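PDB 7BOR: probable enoyl-CoA hydratase/isomerase from Pseudomonas aeruginosa, which binds coenzyme A and belongs to the crotonase family, where it probably acts as a delta(3)-delta(2)-enoyl-CoA isomerase. Local coordinates for residues L14-D19 and S33-A38. Numbering follows the deposited sequence.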
loop_
_atom_site.group_PDB
_atom_site.type_symbol
_atom_site.label_atom_id
_atom_site.label_comp_id
_atom_site.label_asym_id
_atom_site.label_seq_id
_atom_site.Cartn_x
_atom_site.Cartn_y
_atom_site.Cartn_z
ATOM N N LEU A 14 4.323 -0.301 -16.304
ATOM C CA LEU A 14 4.423 1.019 -15.692
ATOM C C LEU A 14 4.958 0.871 -14.275
ATOM O O LEU A 14 4.414 0.102 -13.487
ATOM C CB LEU A 14 3.060 1.721 -15.678
ATOM C CG LEU A 14 3.113 3.094 -15.005
ATOM C CD1 LEU A 14 4.080 4.053 -15.718
ATOM C CD2 LEU A 14 1.724 3.664 -14.952
ATOM N N THR A 15 6.013 1.610 -13.954
ATOM C CA THR A 15 6.653 1.557 -12.651
ATOM C C THR A 15 6.478 2.878 -11.906
ATOM O O THR A 15 6.977 3.916 -12.361
ATOM C CB THR A 15 8.139 1.241 -12.806
ATOM O OG1 THR A 15 8.286 -0.061 -13.377
ATOM C CG2 THR A 15 8.834 1.287 -11.454
ATOM N N LEU A 16 5.797 2.825 -10.746
ATOM C CA LEU A 16 5.683 3.962 -9.826
ATOM C C LEU A 16 6.752 3.822 -8.742
ATOM O O LEU A 16 6.713 2.889 -7.931
ATOM C CB LEU A 16 4.293 4.031 -9.223
ATOM C CG LEU A 16 3.140 3.989 -10.222
ATOM C CD1 LEU A 16 1.789 4.019 -9.510
ATOM C CD2 LEU A 16 3.257 5.121 -11.240
ATOM N N ARG A 17 7.709 4.741 -8.727
ATOM C CA ARG A 17 8.877 4.643 -7.868
ATOM C C ARG A 17 8.859 5.825 -6.899
ATOM O O ARG A 17 9.179 6.952 -7.273
ATOM C CB ARG A 17 10.163 4.607 -8.705
ATOM C CG ARG A 17 11.500 4.945 -7.947
ATOM C CD ARG A 17 12.418 3.724 -7.712
ATOM N NE ARG A 17 13.785 4.056 -7.254
ATOM C CZ ARG A 17 14.087 4.671 -6.098
ATOM N NH1 ARG A 17 13.131 5.074 -5.272
ATOM N NH2 ARG A 17 15.356 4.901 -5.756
ATOM N N LEU A 18 8.514 5.556 -5.642
ATOM C CA LEU A 18 8.583 6.550 -4.577
ATOM C C LEU A 18 10.005 7.068 -4.408
ATOM O O LEU A 18 10.925 6.301 -4.114
ATOM C CB LEU A 18 8.081 5.906 -3.276
ATOM C CG LEU A 18 6.559 5.817 -3.030
ATOM C CD1 LEU A 18 5.726 5.340 -4.189
ATOM C CD2 LEU A 18 6.237 4.950 -1.781
ATOM N N ASP A 19 10.200 8.374 -4.573
ATOM C CA ASP A 19 11.548 8.958 -4.491
ATOM C C ASP A 19 11.546 10.157 -3.535
ATOM O O ASP A 19 11.531 11.313 -3.969
ATOM C CB ASP A 19 12.080 9.354 -5.902
ATOM C CG ASP A 19 13.634 9.360 -5.980
ATOM O OD1 ASP A 19 14.321 9.146 -4.947
ATOM O OD2 ASP A 19 14.160 9.564 -7.099
ATOM N N SER A 33 -1.588 12.114 -5.072
ATOM C CA SER A 33 -2.275 12.605 -6.261
ATOM C C SER A 33 -1.593 12.101 -7.527
ATOM O O SER A 33 -2.276 11.639 -8.448
ATOM C CB SER A 33 -2.347 14.141 -6.214
ATOM O OG SER A 33 -3.311 14.558 -5.245
ATOM N N ARG A 34 -0.254 12.133 -7.566
ATOM C CA ARG A 34 0.465 11.637 -8.738
ATOM C C ARG A 34 0.194 10.150 -8.937
ATOM O O ARG A 34 -0.066 9.705 -10.062
ATOM C CB ARG A 34 1.967 11.927 -8.609
ATOM C CG ARG A 34 2.838 11.400 -9.782
ATOM C CD ARG A 34 3.255 12.477 -10.751
ATOM N NE ARG A 34 3.426 11.974 -12.118
ATOM C CZ ARG A 34 2.430 11.494 -12.868
ATOM N NH1 ARG A 34 2.638 11.059 -14.113
ATOM N NH2 ARG A 34 1.216 11.409 -12.355
ATOM N N MET A 35 0.181 9.372 -7.848
ATOM C CA MET A 35 -0.053 7.936 -7.991
ATOM C C MET A 35 -1.486 7.657 -8.402
ATOM O O MET A 35 -1.740 6.794 -9.254
ATOM C CB MET A 35 0.309 7.210 -6.694
ATOM C CG MET A 35 1.808 6.968 -6.579
ATOM S SD MET A 35 2.181 5.854 -5.217
ATOM C CE MET A 35 2.164 7.035 -3.848
ATOM N N ALA A 36 -2.441 8.398 -7.851
ATOM C CA ALA A 36 -3.823 8.155 -8.233
ATOM C C ALA A 36 -4.045 8.410 -9.722
ATOM O O ALA A 36 -4.755 7.652 -10.393
ATOM C CB ALA A 36 -4.771 9.008 -7.395
ATOM N N GLU A 37 -3.466 9.482 -10.263
ATOM C CA GLU A 37 -3.694 9.758 -11.678
ATOM C C GLU A 37 -2.867 8.821 -12.557
ATOM O O GLU A 37 -3.345 8.388 -13.614
ATOM C CB GLU A 37 -3.410 11.238 -11.992
ATOM C CG GLU A 37 -2.028 11.758 -11.619
ATOM C CD GLU A 37 -1.702 13.121 -12.237
ATOM O OE1 GLU A 37 -1.662 13.229 -13.490
ATOM O OE2 GLU A 37 -1.482 14.086 -11.469
ATOM N N ALA A 38 -1.658 8.465 -12.112
ATOM C CA ALA A 38 -0.849 7.505 -12.860
ATOM C C ALA A 38 -1.570 6.163 -12.995
ATOM O O ALA A 38 -1.585 5.554 -14.081
ATOM C CB ALA A 38 0.510 7.316 -12.193
#
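Ala-38 N donates to Arg-34 O at 2.9 Å, an ordinary helical bond. It is part of the helix from which Ala-38 CB points toward the strand. That methyl meets Leu-16 CD2 at 3.6 Å. No hydrogen bond links the two segments, and the contact is apolar and buried. Leu-16 uses both branches: CD2 lies against Ala-38, while CD1 comes to 4.2 Å from Met-35 CG. Its first torsion puts CG beside the backbone N, and chi2 (178°) then turns CD1 to Met-35 and CD2 to Ala-38. Leu-16 lies aslant to Met-35 and meets it at CG, whereas Leu-18 runs nearly perpendicular to it, with Leu-18 CD1 3.7 Å from Met-35 SD. Met-35 bends at its last torsion (chi3 -83°). The bend brings Met-35 CE to the Leu-18 methyl that SD already touches, at 4.0 Å from CD1. At the other end, Leu-14 CD2 approaches Ala-38 O at 3.9 Å and touches backbone instead of a side chain. Leu-14, Leu-16 and Leu-18 thus meet the helix from every second position of the strand. The short axes run almost exactly antiparallel, at 173° and 10.3 Å apart. This is how strand and helix pack in a beta-alpha-beta crossover, here within the crotonase fold. Strand 13-18 leads into helix 29-44, and the chain then returns as strand 50-54, parallel to the first and paired with it through Leu-14 and Leu-16. Strand 5-9 flanks strand 13-18 on its other edge, with Val-7 touching Leu-16. Phe-84 of helix 80-90 packs on Met-35.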